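Local coordinates for uncharacterized protein (Staphylococcus aureus, PDB 4YBV) that probably hydrolyses thioesters, being a hot-dog-fold thioesterase that assembles from several copies of one chain, at residues I93-K97 / S98-W102. The protein carries 1 engineered substitution. Sequence-based numbering, arbitrary orientation.
Sequences IHRGK and STHVW
Val-101 meets both Ile-93 and His-94 where two antiparallel strand ends are joined by a short turn. Its carbonyl O accepts two backbone N-H groups, Ile-93 N at 2.8 Å and His-94 N at 3.1 Å, both within the carbonyl plane and nearly straight at hydrogen (160° and 165°). In return, Val-101 N donates to His-94 O over 2.9 Å. Two residues opposite one define a classic beta bulge, and it coincides with the corner that strand 85-95 turns at Ile-93. Packing is tight here. With CG1 of Ile-93 beside its own backbone N (chi1 -50°), the side chain reaches across the strands, and its CD1 lies 3.7 Å from Val-101 CG1. On the same face CB of His-94 lies against CB of Val-101, and Ile-78 of the second subunit packs on both residues, while the His-94 ring meets His-79 of that subunit at a steep angle. On the other face the buried His-100 ring takes the CG methylene of Arg-95 over one side, a CH-pi contact with CG 4.3 Å from the ring centroid. Gly-96 O sits at the ring's edge, in its plane, 3.2 Å from CD2. The ring's ND1 is hydrogen-bonded to Ser-57 OG of helix 42-60, which also pairs with Trp-102 NE1, so this face is tied to the helix. Toward the turn the contact thins: Lys-97 and Ser-98 are exposed, and the side chains of both start away from the other segment, although each CB still touches it; Ser-98 also packs on Lys-124 of the third subunit. This is a bulged beta hairpin, strands 85-95 and 99-107, within the antiparallel sheet that wraps the central helix of the hot-dog fold.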
ATOM      1  N   ILE A  93      15.282   0.101   5.212  1.00 30.71           N
ATOM      2  CA  ILE A  93      15.279  -1.148   4.434  1.00 32.99           C
ATOM      3  C   ILE A  93      16.187  -0.951   3.251  1.00 29.17           C
ATOM      4  O   ILE A  93      16.880  -1.853   2.824  1.00 35.06           O
ATOM      5  CB  ILE A  93      13.858  -1.548   3.844  1.00 36.19           C
ATOM      6  CG1 ILE A  93      12.734  -1.518   4.872  1.00 38.15           C
ATOM      7  CG2 ILE A  93      13.876  -2.929   3.184  1.00 34.89           C
ATOM      8  CD1 ILE A  93      11.366  -1.764   4.228  1.00 33.92           C
ATOM      9  N   HIS A  94      16.060   0.214   2.640  1.00 30.47           N
ATOM     10  CA  HIS A  94      16.831   0.550   1.463  1.00 32.07           C
ATOM     11  C   HIS A  94      17.266   1.994   1.569  1.00 38.03           C
ATOM     12  O   HIS A  94      16.483   2.863   1.941  1.00 30.14           O
ATOM     13  CB  HIS A  94      16.005   0.333   0.198  1.00 31.05           C
ATOM     14  CG  HIS A  94      16.705   0.739  -1.057  1.00 31.29           C
ATOM     15  ND1 HIS A  94      17.845   0.110  -1.507  1.00 35.83           N
ATOM     16  CD2 HIS A  94      16.428   1.708  -1.962  1.00 35.96           C
ATOM     17  CE1 HIS A  94      18.242   0.678  -2.633  1.00 37.87           C
ATOM     18  NE2 HIS A  94      17.399   1.648  -2.930  1.00 41.56           N
ATOM     19  N   ARG A  95      18.511   2.247   1.205  1.00 36.94           N
ATOM     20  CA  ARG A  95      19.057   3.581   1.281  1.00 32.44           C
ATOM     21  C   ARG A  95      19.578   3.907  -0.101  1.00 42.40           C
ATOM     22  O   ARG A  95      20.777   3.934  -0.353  1.00 41.55           O
ATOM     23  CB  ARG A  95      20.180   3.619   2.311  1.00 32.17           C
ATOM     24  CG  ARG A  95      20.661   5.005   2.685  1.00 44.21           C
ATOM     25  CD  ARG A  95      22.021   4.933   3.354  1.00 41.54           C
ATOM     26  NE  ARG A  95      22.599   6.254   3.557  1.00 45.02           N
ATOM     27  CZ  ARG A  95      23.542   6.523   4.452  1.00 48.51           C
ATOM     28  NH1 ARG A  95      24.011   5.560   5.231  1.00 47.47           N
ATOM     29  NH2 ARG A  95      24.013   7.754   4.570  1.00 45.01           N
ATOM     30  N   GLY A  96      18.621   4.147  -0.986  1.00 36.20           N
ATOM     31  CA  GLY A  96      18.853   4.486  -2.371  1.00 34.18           C
ATOM     32  C   GLY A  96      19.351   5.906  -2.466  1.00 44.97           C
ATOM     33  O   GLY A  96      19.256   6.671  -1.514  1.00 36.86           O
ATOM     34  N   LYS A  97      19.911   6.254  -3.613  1.00 44.48           N
ATOM     35  CA  LYS A  97      20.442   7.590  -3.781  1.00 37.66           C
ATOM     36  C   LYS A  97      19.303   8.576  -3.924  1.00 47.57           C
ATOM     37  O   LYS A  97      19.359   9.679  -3.373  1.00 48.54           O
ATOM     38  CB  LYS A  97      21.377   7.654  -4.991  1.00 49.86           C
ATOM     39  CG  LYS A  97      21.969   9.038  -5.253  1.00 52.03           C
ATOM     40  CD  LYS A  97      23.324   8.967  -5.968  1.00 61.69           C
ATOM     41  CE  LYS A  97      23.279   8.119  -7.235  1.00 62.81           C
ATOM     42  NZ  LYS A  97      24.614   8.064  -7.902  1.00 62.08           N
ATOM     43  N   SER A  98      18.269   8.171  -4.658  1.00 46.62           N
ATOM     44  CA  SER A  98      17.122   9.040  -4.906  1.00 49.13           C
ATOM     45  C   SER A  98      15.986   8.788  -3.883  1.00 45.63           C
ATOM     46  O   SER A  98      15.370   9.742  -3.388  1.00 40.56           O
ATOM     47  CB  SER A  98      16.621   8.870  -6.362  1.00 49.53           C
ATOM     48  OG  SER A  98      16.258   7.527  -6.690  1.00 53.27           O
ATOM     49  N   THR A  99      15.741   7.520  -3.545  1.00 39.04           N
ATOM     50  CA  THR A  99      14.702   7.188  -2.579  1.00 39.63           C
ATOM     51  C   THR A  99      15.208   6.338  -1.397  1.00 38.05           C
ATOM     52  O   THR A  99      16.116   5.515  -1.540  1.00 41.44           O
ATOM     53  CB  THR A  99      13.524   6.448  -3.268  1.00 36.43           C
ATOM     54  OG1 THR A  99      14.005   5.234  -3.838  1.00 42.78           O
ATOM     55  CG2 THR A  99      12.936   7.286  -4.400  1.00 45.53           C
ATOM     56  N   HIS A 100      14.619   6.548  -0.221  1.00 32.33           N
ATOM     57  CA  HIS A 100      14.792   5.649   0.919  1.00 32.23           C
ATOM     58  C   HIS A 100      13.515   4.889   1.188  1.00 30.45           C
ATOM     59  O   HIS A 100      12.407   5.441   1.115  1.00 26.56           O
ATOM     60  CB  HIS A 100      15.175   6.405   2.190  1.00 32.44           C
ATOM     61  CG  HIS A 100      16.465   7.147   2.082  1.00 36.67           C
ATOM     62  ND1 HIS A 100      16.904   8.013   3.059  1.00 31.63           N
ATOM     63  CD2 HIS A 100      17.410   7.159   1.107  1.00 33.96           C
ATOM     64  CE1 HIS A 100      18.059   8.536   2.687  1.00 37.70           C
ATOM     65  NE2 HIS A 100      18.386   8.031   1.510  1.00 38.03           N
ATOM     66  N   VAL A 101      13.663   3.633   1.555  1.00 28.77           N
ATOM     67  CA  VAL A 101      12.507   2.846   1.915  1.00 26.52           C
ATOM     68  C   VAL A 101      12.664   2.437   3.352  1.00 27.13           C
ATOM     69  O   VAL A 101      13.702   1.878   3.699  1.00 30.16           O
ATOM     70  CB  VAL A 101      12.360   1.633   0.968  1.00 26.03           C
ATOM     71  CG1 VAL A 101      11.269   0.708   1.435  1.00 27.64           C
ATOM     72  CG2 VAL A 101      12.118   2.137  -0.448  1.00 23.52           C
ATOM     73  N   TRP A 102      11.667   2.748   4.193  1.00 20.18           N
ATOM     74  CA  TRP A 102      11.673   2.486   5.644  1.00 17.87           C
ATOM     75  C   TRP A 102      10.631   1.496   6.105  1.00 25.32           C
ATOM     76  O   TRP A 102       9.480   1.495   5.620  1.00 24.51           O
ATOM     77  CB  TRP A 102      11.423   3.789   6.434  1.00 20.63           C
ATOM     78  CG  TRP A 102      12.528   4.782   6.386  1.00 27.24           C
ATOM     79  CD1 TRP A 102      12.768   5.704   5.415  1.00 24.85           C
ATOM     80  CD2 TRP A 102      13.555   4.951   7.368  1.00 20.07           C
ATOM     81  NE1 TRP A 102      13.898   6.439   5.732  1.00 24.21           N
ATOM     82  CE2 TRP A 102      14.396   5.988   6.925  1.00 23.75           C
ATOM     83  CE3 TRP A 102      13.842   4.325   8.581  1.00 25.50           C
ATOM     84  CZ2 TRP A 102      15.520   6.414   7.654  1.00 24.34           C
ATOM     85  CZ3 TRP A 102      14.960   4.755   9.310  1.00 24.43           C
ATOM     86  CH2 TRP A 102      15.772   5.796   8.833  1.00 23.53           C
TER